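PDB 5JM8: aerobactin synthase IucA from Klebsiella pneumoniae subsp. pneumoniae, which probably catalyses an ATP-dependent, NRPS-independent condensation step in the assembly of the citrate-based siderophore aerobactin. Local coordinates for residues L23-K28 and P59-R64; I42-Q47 and R87-K92; H51-Y56 and R64-A69. One frame throughout, in Å; residues are numbered along the deposited sequence.

All three contacts lie in the N-terminal part of the chain, round its five-stranded antiparallel sheet. Contact 3 joins the hairpin of strands 49-54 and 64-72; contact 1 sets helix 14-26 against that hairpin's loop, and contact 2 brings helix 82-96 to the end of strand 39-43. Contact 1's segments alternate along the chain with those of contacts 2 and 3; both segments of contact 3 fall between those of contact 2. Contact 1 is centred about 13 Å from contact 3 and about 17 Å from contact 2. Leu23 touches both Ile89 and Ile42, and Ile42 touches Phe52, so helices and sheet share one apolar core; the His62 side chain lies about 8 Å from a bound ATP.

Contact 1 of 3, residues L23-K28 and P59-R64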
loop_
_atom_site.group_PDB
_atom_site.type_symbol
_atom_site.label_atom_id
_atom_site.label_comp_id
_atom_site.label_asym_id
_atom_site.label_seq_id
_atom_site.Cartn_x
_atom_site.Cartn_y
_atom_site.Cartn_z
ATOM N N LEU A 23 37.016 -8.171 -26.400
ATOM C CA LEU A 23 38.177 -8.433 -27.246
ATOM C C LEU A 23 39.405 -7.630 -26.807
ATOM O O LEU A 23 40.500 -8.177 -26.687
ATOM C CB LEU A 23 37.844 -8.113 -28.707
ATOM C CG LEU A 23 38.973 -8.274 -29.731
ATOM C CD1 LEU A 23 39.414 -9.726 -29.842
ATOM C CD2 LEU A 23 38.539 -7.741 -31.085
ATOM N N VAL A 24 39.216 -6.335 -26.576
ATOM C CA VAL A 24 40.315 -5.441 -26.216
ATOM C C VAL A 24 41.003 -5.868 -24.917
ATOM O O VAL A 24 42.203 -5.658 -24.743
ATOM C CB VAL A 24 39.812 -3.985 -26.078
ATOM C CG1 VAL A 24 40.856 -3.097 -25.408
ATOM C CG2 VAL A 24 39.447 -3.426 -27.439
ATOM N N ARG A 25 40.239 -6.453 -24.002
ATOM C CA ARG A 25 40.791 -6.913 -22.734
ATOM C C ARG A 25 41.654 -8.163 -22.908
ATOM O O ARG A 25 42.648 -8.339 -22.204
ATOM C CB ARG A 25 39.664 -7.199 -21.737
ATOM C CG ARG A 25 40.120 -7.909 -20.466
ATOM C CD ARG A 25 38.974 -8.102 -19.494
ATOM N NE ARG A 25 38.612 -6.859 -18.820
ATOM C CZ ARG A 25 37.634 -6.750 -17.927
ATOM N NH1 ARG A 25 36.910 -7.811 -17.599
ATOM N NH2 ARG A 25 37.377 -5.578 -17.365
ATOM N N GLU A 26 41.272 -9.023 -23.847
ATOM C CA GLU A 26 41.917 -10.325 -24.002
ATOM C C GLU A 26 42.987 -10.334 -25.092
ATOM O O GLU A 26 43.535 -11.390 -25.419
ATOM C CB GLU A 26 40.863 -11.394 -24.305
ATOM C CG GLU A 26 39.777 -11.478 -23.244
ATOM C CD GLU A 26 38.775 -12.584 -23.504
ATOM O OE1 GLU A 26 39.105 -13.527 -24.254
ATOM O OE2 GLU A 26 37.655 -12.507 -22.956
ATOM N N THR A 27 43.283 -9.162 -25.647
ATOM C CA THR A 27 44.328 -9.031 -26.658
ATOM C C THR A 27 45.286 -7.891 -26.325
ATOM O O THR A 27 44.906 -6.909 -25.685
ATOM C CB THR A 27 43.740 -8.781 -28.064
ATOM O OG1 THR A 27 43.135 -7.483 -28.117
ATOM C CG2 THR A 27 42.710 -9.842 -28.418
ATOM N N LYS A 28 46.533 -8.043 -26.765
ATOM C CA LYS A 28 47.540 -6.994 -26.656
ATOM C C LYS A 28 47.840 -6.452 -28.051
ATOM O O LYS A 28 48.786 -5.689 -28.246
ATOM C CB LYS A 28 48.810 -7.531 -25.990
ATOM C CG LYS A 28 48.593 -8.068 -24.573
ATOM C CD LYS A 28 48.289 -6.946 -23.582
ATOM C CE LYS A 28 48.088 -7.478 -22.170
ATOM N NZ LYS A 28 46.859 -8.311 -22.049
ATOM N N PRO A 59 40.679 2.488 -17.913
ATOM C CA PRO A 59 41.794 1.616 -17.526
ATOM C C PRO A 59 41.334 0.241 -17.059
ATOM O O PRO A 59 42.166 -0.589 -16.695
ATOM C CB PRO A 59 42.460 2.381 -16.382
ATOM C CG PRO A 59 41.393 3.245 -15.828
ATOM C CD PRO A 59 40.523 3.623 -16.984
ATOM N N THR A 60 40.024 0.016 -17.066
ATOM C CA THR A 60 39.460 -1.295 -16.776
ATOM C C THR A 60 38.702 -1.809 -17.997
ATOM O O THR A 60 37.867 -2.703 -17.891
ATOM C CB THR A 60 38.521 -1.249 -15.556
ATOM O OG1 THR A 60 37.578 -0.182 -15.712
ATOM C CG2 THR A 60 39.321 -1.032 -14.284
ATOM N N GLN A 61 39.012 -1.229 -19.154
ATOM C CA GLN A 61 38.469 -1.664 -20.441
ATOM C C GLN A 61 36.948 -1.509 -20.569
ATOM O O GLN A 61 36.340 -2.092 -21.467
ATOM C CB GLN A 61 38.856 -3.120 -20.711
ATOM C CG GLN A 61 40.355 -3.349 -20.868
ATOM C CD GLN A 61 41.055 -3.717 -19.569
ATOM O OE1 GLN A 61 40.537 -4.488 -18.761
ATOM N NE2 GLN A 61 42.251 -3.176 -19.375
ATOM N N HIS A 62 36.333 -0.733 -19.680
ATOM C CA HIS A 62 34.941 -0.333 -19.864
ATOM C C HIS A 62 34.881 0.850 -20.832
ATOM O O HIS A 62 34.421 1.934 -20.472
ATOM C CB HIS A 62 34.281 0.047 -18.532
ATOM C CG HIS A 62 34.083 -1.106 -17.594
ATOM N ND1 HIS A 62 35.049 -1.512 -16.698
ATOM C CD2 HIS A 62 33.023 -1.927 -17.400
ATOM C CE1 HIS A 62 34.596 -2.538 -15.999
ATOM N NE2 HIS A 62 33.370 -2.810 -16.405
ATOM N N HIS A 63 35.353 0.640 -22.058
ATOM C CA HIS A 63 35.433 1.713 -23.046
ATOM C C HIS A 63 34.073 2.066 -23.634
ATOM O O HIS A 63 33.155 1.246 -23.646
ATOM C CB HIS A 63 36.375 1.327 -24.191
ATOM C CG HIS A 63 37.746 0.934 -23.743
ATOM N ND1 HIS A 63 38.608 1.812 -23.124
ATOM C CD2 HIS A 63 38.409 -0.243 -23.835
ATOM C CE1 HIS A 63 39.740 1.192 -22.845
ATOM N NE2 HIS A 63 39.646 -0.057 -23.268
ATOM N N ARG A 64 33.967 3.296 -24.128
ATOM C CA ARG A 64 32.810 3.733 -24.894
ATOM C C ARG A 64 33.284 4.233 -26.255
ATOM O O ARG A 64 33.969 5.253 -26.347
ATOM C CB ARG A 64 32.037 4.830 -24.152
ATOM C CG ARG A 64 30.751 5.262 -24.857
ATOM C CD ARG A 64 29.930 6.261 -24.041
ATOM N NE ARG A 64 30.606 7.551 -23.883
ATOM C CZ ARG A 64 31.263 7.940 -22.793
ATOM N NH1 ARG A 64 31.839 9.135 -22.767
ATOM N NH2 ARG A 64 31.349 7.152 -21.725
#
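Arg25, near the C-terminal end of helix 14-26, and Gln61, at positive phi in the hairpin loop, bring their CA atoms to 6.2 Å, the nearest CA pair between residues 23-28 and 59-64. The Arg25 guanidinium gives two hydrogen bonds from its edge. NE meets Gln61 OE1 at 3.1 Å with an N-H...O angle of 157°, and NH2 meets the backbone Thr60 O at 3.0 Å; both acceptors lie near the guanidinium plane, which fixes the rotation of the group. The Arg25 chain runs extended as far as CD and then bends at chi3 (-75°), which turns the NE and NH2 edge to the loop. Gln61 crosses it at about a right angle: its CG packs on Arg25 CB at 4.0 Å, and a bend at chi2 brings OE1 round to NE with the amide plane 84° from the guanidinium. Val24 CG1 touches His63 NE2 at 3.9 Å, the side chains crossing at about a right angle; this nitrogen is buried and has no polar partner in the model. Within the loop, His62 is the centre of an inverse gamma turn, and its ND1 donates in the ring plane to Thr60 OG1 at 3.0 Å. That hydroxyl is also hydrogen-bonded to Glu506 of helix 506-521. Phe151 makes a cation-pi contact with Arg25 and an edge-to-face contact with the His62 ring. The contact thus joins helix 14-26 to the loop between strands 49-54 and 64-72, with helix 475-500 beside both through Val488 against Arg25 and Ala496 against His62.

Contact 2 of 3, residues I42-Q47 and R87-K92; sequences IPLGEQ and RLIVDK
Leu44 and Lys92 approach to 6.2 Å between CA atoms where helix 82-96 meets the sheet, a helix-on-sheet packing at the end of strand 39-43 in the N-terminal antiparallel sheet. The strand leaves its regular course here in a classic beta bulge, with Leu44 and Gly45 both facing Gln48. The apolar part is carried by the two methyl branches of Leu44, which divide between successive helix residues. CD1 meets Leu88 CD1 at 4.0 Å, the two side chains crossing at about a right angle, while CD2 reaches Ile89 CG1 at 4.4 Å. Leu71 of strand 64-72 touches both Leu44 and Leu88, and Leu50 of strand 49-54 lies against Leu44 and Ile89, so this aliphatic cluster spans neighbouring strands as well as the helix.

The polar part belongs to Lys92. With chi1 at 171° and every later torsion near 180°, its chain is a fully extended rod that leaves the helix and passes alongside Leu44, CD lying 4.3 Å from Leu44 CA. The ammonium group also forms a salt bridge with Asp29, which probably balances its charge. Ile42 CG2 lies 4.0 Å from Lys92 NZ, the two side chains crossing at about a right angle, which puts a methyl beside the charged tip. The bond across the contact is short: Lys92 NZ donates to Pro43 O at 2.6 Å, in the carbonyl plane, with a C=O...N angle of 160°.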
loop_
_atom_site.group_PDB
_atom_site.type_symbol
_atom_site.label_atom_id
_atom_site.label_comp_id
_atom_site.label_asym_id
_atom_site.label_seq_id
_atom_site.Cartn_x
_atom_site.Cartn_y
_atom_site.Cartn_z
ATOM N N ILE A 42 42.466 -1.511 -34.128
ATOM C CA ILE A 42 42.609 -2.962 -34.135
ATOM C C ILE A 42 43.096 -3.396 -35.515
ATOM O O ILE A 42 42.309 -3.445 -36.460
ATOM C CB ILE A 42 41.288 -3.676 -33.802
ATOM C CG1 ILE A 42 40.775 -3.225 -32.430
ATOM C CG2 ILE A 42 41.488 -5.189 -33.838
ATOM C CD1 ILE A 42 39.394 -3.736 -32.074
ATOM N N PRO A 43 44.398 -3.700 -35.641
ATOM C CA PRO A 43 44.946 -4.053 -36.955
ATOM C C PRO A 43 44.331 -5.321 -37.533
ATOM O O PRO A 43 44.088 -6.271 -36.792
ATOM C CB PRO A 43 46.438 -4.259 -36.673
ATOM C CG PRO A 43 46.700 -3.534 -35.404
ATOM C CD PRO A 43 45.448 -3.662 -34.607
ATOM N N LEU A 44 44.090 -5.326 -38.842
ATOM C CA LEU A 44 43.557 -6.497 -39.532
ATOM C C LEU A 44 44.630 -7.169 -40.387
ATOM O O LEU A 44 44.380 -8.197 -41.017
ATOM C CB LEU A 44 42.365 -6.106 -40.411
ATOM C CG LEU A 44 41.116 -5.587 -39.693
ATOM C CD1 LEU A 44 40.095 -5.095 -40.707
ATOM C CD2 LEU A 44 40.511 -6.666 -38.807
ATOM N N GLY A 45 45.824 -6.585 -40.407
ATOM C CA GLY A 45 46.909 -7.097 -41.224
ATOM C C GLY A 45 46.706 -6.761 -42.691
ATOM O O GLY A 45 45.622 -6.336 -43.090
ATOM N N GLU A 46 47.753 -6.951 -43.490
ATOM C CA GLU A 46 47.704 -6.642 -44.916
ATOM C C GLU A 46 47.503 -5.145 -45.147
ATOM O O GLU A 46 46.892 -4.738 -46.137
ATOM C CB GLU A 46 46.588 -7.435 -45.600
ATOM N N GLN A 47 48.021 -4.338 -44.224
ATOM C CA GLN A 47 47.957 -2.882 -44.328
ATOM C C GLN A 47 46.526 -2.363 -44.222
ATOM O O GLN A 47 46.150 -1.413 -44.910
ATOM C CB GLN A 47 48.581 -2.410 -45.644
ATOM N N ARG A 87 32.807 -9.650 -38.512
ATOM C CA ARG A 87 33.191 -10.700 -39.447
ATOM C C ARG A 87 34.670 -10.580 -39.805
ATOM O O ARG A 87 35.375 -11.585 -39.913
ATOM C CB ARG A 87 32.338 -10.631 -40.714
ATOM C CG ARG A 87 32.688 -11.695 -41.746
ATOM C CD ARG A 87 31.814 -11.605 -42.983
ATOM N NE ARG A 87 31.981 -10.335 -43.686
ATOM C CZ ARG A 87 32.971 -10.071 -44.535
ATOM N NH1 ARG A 87 33.901 -10.984 -44.794
ATOM N NH2 ARG A 87 33.034 -8.888 -45.128
ATOM N N LEU A 88 35.133 -9.347 -39.985
ATOM C CA LEU A 88 36.528 -9.100 -40.328
ATOM C C LEU A 88 37.441 -9.565 -39.201
ATOM O O LEU A 88 38.481 -10.174 -39.446
ATOM C CB LEU A 88 36.761 -7.615 -40.618
ATOM C CG LEU A 88 36.132 -7.061 -41.899
ATOM C CD1 LEU A 88 36.312 -5.553 -41.981
ATOM C CD2 LEU A 88 36.718 -7.733 -43.136
ATOM N N ILE A 89 37.045 -9.280 -37.965
ATOM C CA ILE A 89 37.839 -9.660 -36.801
ATOM C C ILE A 89 37.837 -11.172 -36.609
ATOM O O ILE A 89 38.844 -11.747 -36.216
ATOM C CB ILE A 89 37.326 -8.975 -35.515
ATOM C CG1 ILE A 89 37.583 -7.469 -35.588
ATOM C CG2 ILE A 89 38.025 -9.544 -34.281
ATOM C CD1 ILE A 89 36.867 -6.666 -34.525
ATOM N N VAL A 90 36.704 -11.816 -36.870
ATOM C CA VAL A 90 36.634 -13.271 -36.769
ATOM C C VAL A 90 37.508 -13.918 -37.845
ATOM O O VAL A 90 38.106 -14.970 -37.619
ATOM C CB VAL A 90 35.182 -13.781 -36.891
ATOM C CG1 VAL A 90 35.143 -15.306 -36.998
ATOM C CG2 VAL A 90 34.356 -13.317 -35.699
ATOM N N ASP A 91 37.585 -13.288 -39.013
ATOM C CA ASP A 91 38.447 -13.782 -40.083
ATOM C C ASP A 91 39.917 -13.669 -39.688
ATOM O O ASP A 91 40.709 -14.576 -39.947
ATOM C CB ASP A 91 38.196 -13.014 -41.383
ATOM C CG ASP A 91 39.177 -13.390 -42.480
ATOM O OD1 ASP A 91 39.001 -14.465 -43.093
ATOM O OD2 ASP A 91 40.124 -12.613 -42.729
ATOM N N LYS A 92 40.275 -12.546 -39.069
ATOM C CA LYS A 92 41.625 -12.337 -38.557
ATOM C C LYS A 92 42.009 -13.454 -37.593
ATOM O O LYS A 92 43.129 -13.961 -37.628
ATOM C CB LYS A 92 41.726 -10.975 -37.863
ATOM C CG LYS A 92 43.032 -10.731 -37.107
ATOM C CD LYS A 92 43.016 -9.386 -36.384
ATOM C CE LYS A 92 44.254 -9.200 -35.509
ATOM N NZ LYS A 92 44.265 -7.890 -34.796
#

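Contact 3 of 3, residues H51-Y56 and R64-A69; sequences HFRVAY and RFEFPA
Phe52 and Phe65 pack against each other on one face of the hairpin of strands 49-54 and 64-72, and Phe52 can be followed outward from the backbone. Its CB sits over one face of the Phe65 ring, 3.9 Å from the centroid and 15° off the normal, a CH-pi contact. CG and CD1 continue past Phe65 CD2. The two planes are nearly parallel, at 19°, but slid so far apart that the rings barely overlap. Further out, Phe52 CD1 approaches Phe67 CE1 at 4.1 Å, and CE1 closes on Ala69 CB at 3.4 Å, a tight apolar contact; CZ still lies near the same methyl. Val54 CG2 reaches Phe65 CE1, adding a methyl to this face.

The backbone evidence is antiparallel pairing with one break in register. Glu66 N donates to Arg53 O at 2.7 Å. Arg64 N donates to Tyr56 O at 3.0 Å, while Arg64 O accepts from both Ala55 N (2.8 Å) and Tyr56 N, the signature of a classic beta bulge.

The other face carries charge. Glu66, its chain extended with CG anti to the backbone N, sets its carboxylate over one face of the Arg53 guanidinium, the planes 37° apart, with OE2 2.9 Å from NH1. The oxygen is well out of the guanidinium plane, so the salt bridge rests on charge without a directed N-H. Further along, the Arg64 guanidinium has Tyr56 CB over one face, with Arg64 NH2 3.2 Å from that CB.

Leu20 of helix 14-26 packs on Phe52, Phe65 and Phe67, and Leu85 of helix 82-96 on Phe52 and Ala69. At the bulge end, Tyr56 OH hydrogen-bonds Glu506 of helix 506-521, and Ala500 of helix 475-500 touches Tyr56 and Arg64.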
loop_
_atom_site.group_PDB
_atom_site.type_symbol
_atom_site.label_atom_id
_atom_site.label_comp_id
_atom_site.label_asym_id
_atom_site.label_seq_id
_atom_site.Cartn_x
_atom_site.Cartn_y
_atom_site.Cartn_z
ATOM N N HIS A 51 39.414 1.588 -37.147
ATOM C CA HIS A 51 39.587 2.764 -36.300
ATOM C C HIS A 51 38.314 3.138 -35.547
ATOM O O HIS A 51 37.325 3.549 -36.154
ATOM C CB HIS A 51 40.039 3.951 -37.146
ATOM C CG HIS A 51 41.460 3.862 -37.610
ATOM N ND1 HIS A 51 42.365 4.876 -37.401
ATOM C CD2 HIS A 51 42.132 2.881 -38.261
ATOM C CE1 HIS A 51 43.535 4.531 -37.907
ATOM N NE2 HIS A 51 43.423 3.326 -38.435
ATOM N N PHE A 52 38.356 3.008 -34.223
ATOM C CA PHE A 52 37.212 3.317 -33.368
ATOM C C PHE A 52 37.393 4.641 -32.631
ATOM O O PHE A 52 38.331 4.802 -31.850
ATOM C CB PHE A 52 36.991 2.196 -32.347
ATOM C CG PHE A 52 36.655 0.869 -32.967
ATOM C CD1 PHE A 52 35.352 0.569 -33.324
ATOM C CD2 PHE A 52 37.640 -0.078 -33.188
ATOM C CE1 PHE A 52 35.038 -0.652 -33.891
ATOM C CE2 PHE A 52 37.329 -1.301 -33.756
ATOM C CZ PHE A 52 36.028 -1.587 -34.108
ATOM N N ARG A 53 36.486 5.583 -32.874
ATOM C CA ARG A 53 36.480 6.841 -32.138
ATOM C C ARG A 53 36.171 6.563 -30.674
ATOM O O ARG A 53 35.148 5.960 -30.356
ATOM C CB ARG A 53 35.455 7.813 -32.724
ATOM C CG ARG A 53 35.715 8.204 -34.165
ATOM C CD ARG A 53 34.596 9.078 -34.707
ATOM N NE ARG A 53 34.485 10.337 -33.975
ATOM C CZ ARG A 53 33.521 11.234 -34.162
ATOM N NH1 ARG A 53 32.568 11.017 -35.060
ATOM N NH2 ARG A 53 33.509 12.349 -33.445
ATOM N N VAL A 54 37.062 7.000 -29.789
ATOM C CA VAL A 54 36.917 6.746 -28.359
ATOM C C VAL A 54 36.300 7.940 -27.634
ATOM O O VAL A 54 36.894 9.017 -27.573
ATOM C CB VAL A 54 38.276 6.416 -27.717
ATOM C CG1 VAL A 54 38.112 6.120 -26.235
ATOM C CG2 VAL A 54 38.925 5.233 -28.424
ATOM N N ALA A 55 35.106 7.733 -27.082
ATOM C CA ALA A 55 34.428 8.760 -26.299
ATOM C C ALA A 55 34.879 8.705 -24.842
ATOM O O ALA A 55 35.028 9.740 -24.190
ATOM C CB ALA A 55 32.920 8.593 -26.396
ATOM N N TYR A 56 35.087 7.490 -24.340
ATOM C CA TYR A 56 35.624 7.288 -22.998
ATOM C C TYR A 56 36.610 6.130 -22.963
ATOM O O TYR A 56 36.266 5.001 -23.310
ATOM C CB TYR A 56 34.497 7.032 -21.998
ATOM C CG TYR A 56 34.985 6.730 -20.599
ATOM C CD1 TYR A 56 35.519 7.731 -19.799
ATOM C CD2 TYR A 56 34.909 5.445 -20.076
ATOM C CE1 TYR A 56 35.965 7.462 -18.521
ATOM C CE2 TYR A 56 35.352 5.168 -18.794
ATOM C CZ TYR A 56 35.879 6.179 -18.023
ATOM O OH TYR A 56 36.325 5.910 -16.752
ATOM N N ARG A 64 33.967 3.296 -24.128
ATOM C CA ARG A 64 32.810 3.733 -24.894
ATOM C C ARG A 64 33.284 4.233 -26.255
ATOM O O ARG A 64 33.969 5.253 -26.347
ATOM C CB ARG A 64 32.037 4.830 -24.152
ATOM C CG ARG A 64 30.751 5.262 -24.857
ATOM C CD ARG A 64 29.930 6.261 -24.041
ATOM N NE ARG A 64 30.606 7.551 -23.883
ATOM C CZ ARG A 64 31.263 7.940 -22.793
ATOM N NH1 ARG A 64 31.839 9.135 -22.767
ATOM N NH2 ARG A 64 31.349 7.152 -21.725
ATOM N N PHE A 65 32.934 3.493 -27.304
ATOM C CA PHE A 65 33.268 3.882 -28.669
ATOM C C PHE A 65 32.122 4.651 -29.319
ATOM O O PHE A 65 30.947 4.356 -29.092
ATOM C CB PHE A 65 33.601 2.651 -29.523
ATOM C CG PHE A 65 34.847 1.920 -29.098
ATOM C CD1 PHE A 65 35.805 2.530 -28.303
ATOM C CD2 PHE A 65 35.059 0.614 -29.503
ATOM C CE1 PHE A 65 36.945 1.846 -27.918
ATOM C CE2 PHE A 65 36.195 -0.073 -29.124
ATOM C CZ PHE A 65 37.139 0.543 -28.330
ATOM N N GLU A 66 32.482 5.643 -30.129
ATOM C CA GLU A 66 31.525 6.353 -30.966
ATOM C C GLU A 66 31.484 5.691 -32.340
ATOM O O GLU A 66 32.522 5.478 -32.965
ATOM C CB GLU A 66 31.898 7.833 -31.081
ATOM C CG GLU A 66 30.971 8.642 -31.971
ATOM C CD GLU A 66 31.299 10.124 -31.966
ATOM O OE1 GLU A 66 32.137 10.549 -31.140
ATOM O OE2 GLU A 66 30.720 10.865 -32.789
ATOM N N PHE A 67 30.281 5.362 -32.798
ATOM C CA PHE A 67 30.098 4.618 -34.040
ATOM C C PHE A 67 29.518 5.522 -35.125
ATOM O O PHE A 67 28.961 6.576 -34.818
ATOM C CB PHE A 67 29.195 3.409 -33.784
ATOM C CG PHE A 67 29.799 2.399 -32.849
ATOM C CD1 PHE A 67 30.739 1.486 -33.303
ATOM C CD2 PHE A 67 29.438 2.370 -31.512
ATOM C CE1 PHE A 67 31.298 0.558 -32.445
ATOM C CE2 PHE A 67 29.993 1.445 -30.650
ATOM C CZ PHE A 67 30.924 0.538 -31.116
ATOM N N PRO A 68 29.639 5.116 -36.402
ATOM C CA PRO A 68 30.205 3.867 -36.932
ATOM C C PRO A 68 31.727 3.775 -36.863
ATOM O O PRO A 68 32.421 4.787 -36.744
ATOM C CB PRO A 68 29.745 3.874 -38.394
ATOM C CG PRO A 68 29.609 5.308 -38.731
ATOM C CD PRO A 68 29.111 5.970 -37.481
ATOM N N ALA A 69 32.229 2.547 -36.946
ATOM C CA ALA A 69 33.660 2.310 -37.051
ATOM C C ALA A 69 34.141 2.737 -38.433
ATOM O O ALA A 69 33.353 3.195 -39.260
ATOM C CB ALA A 69 33.978 0.846 -36.799
#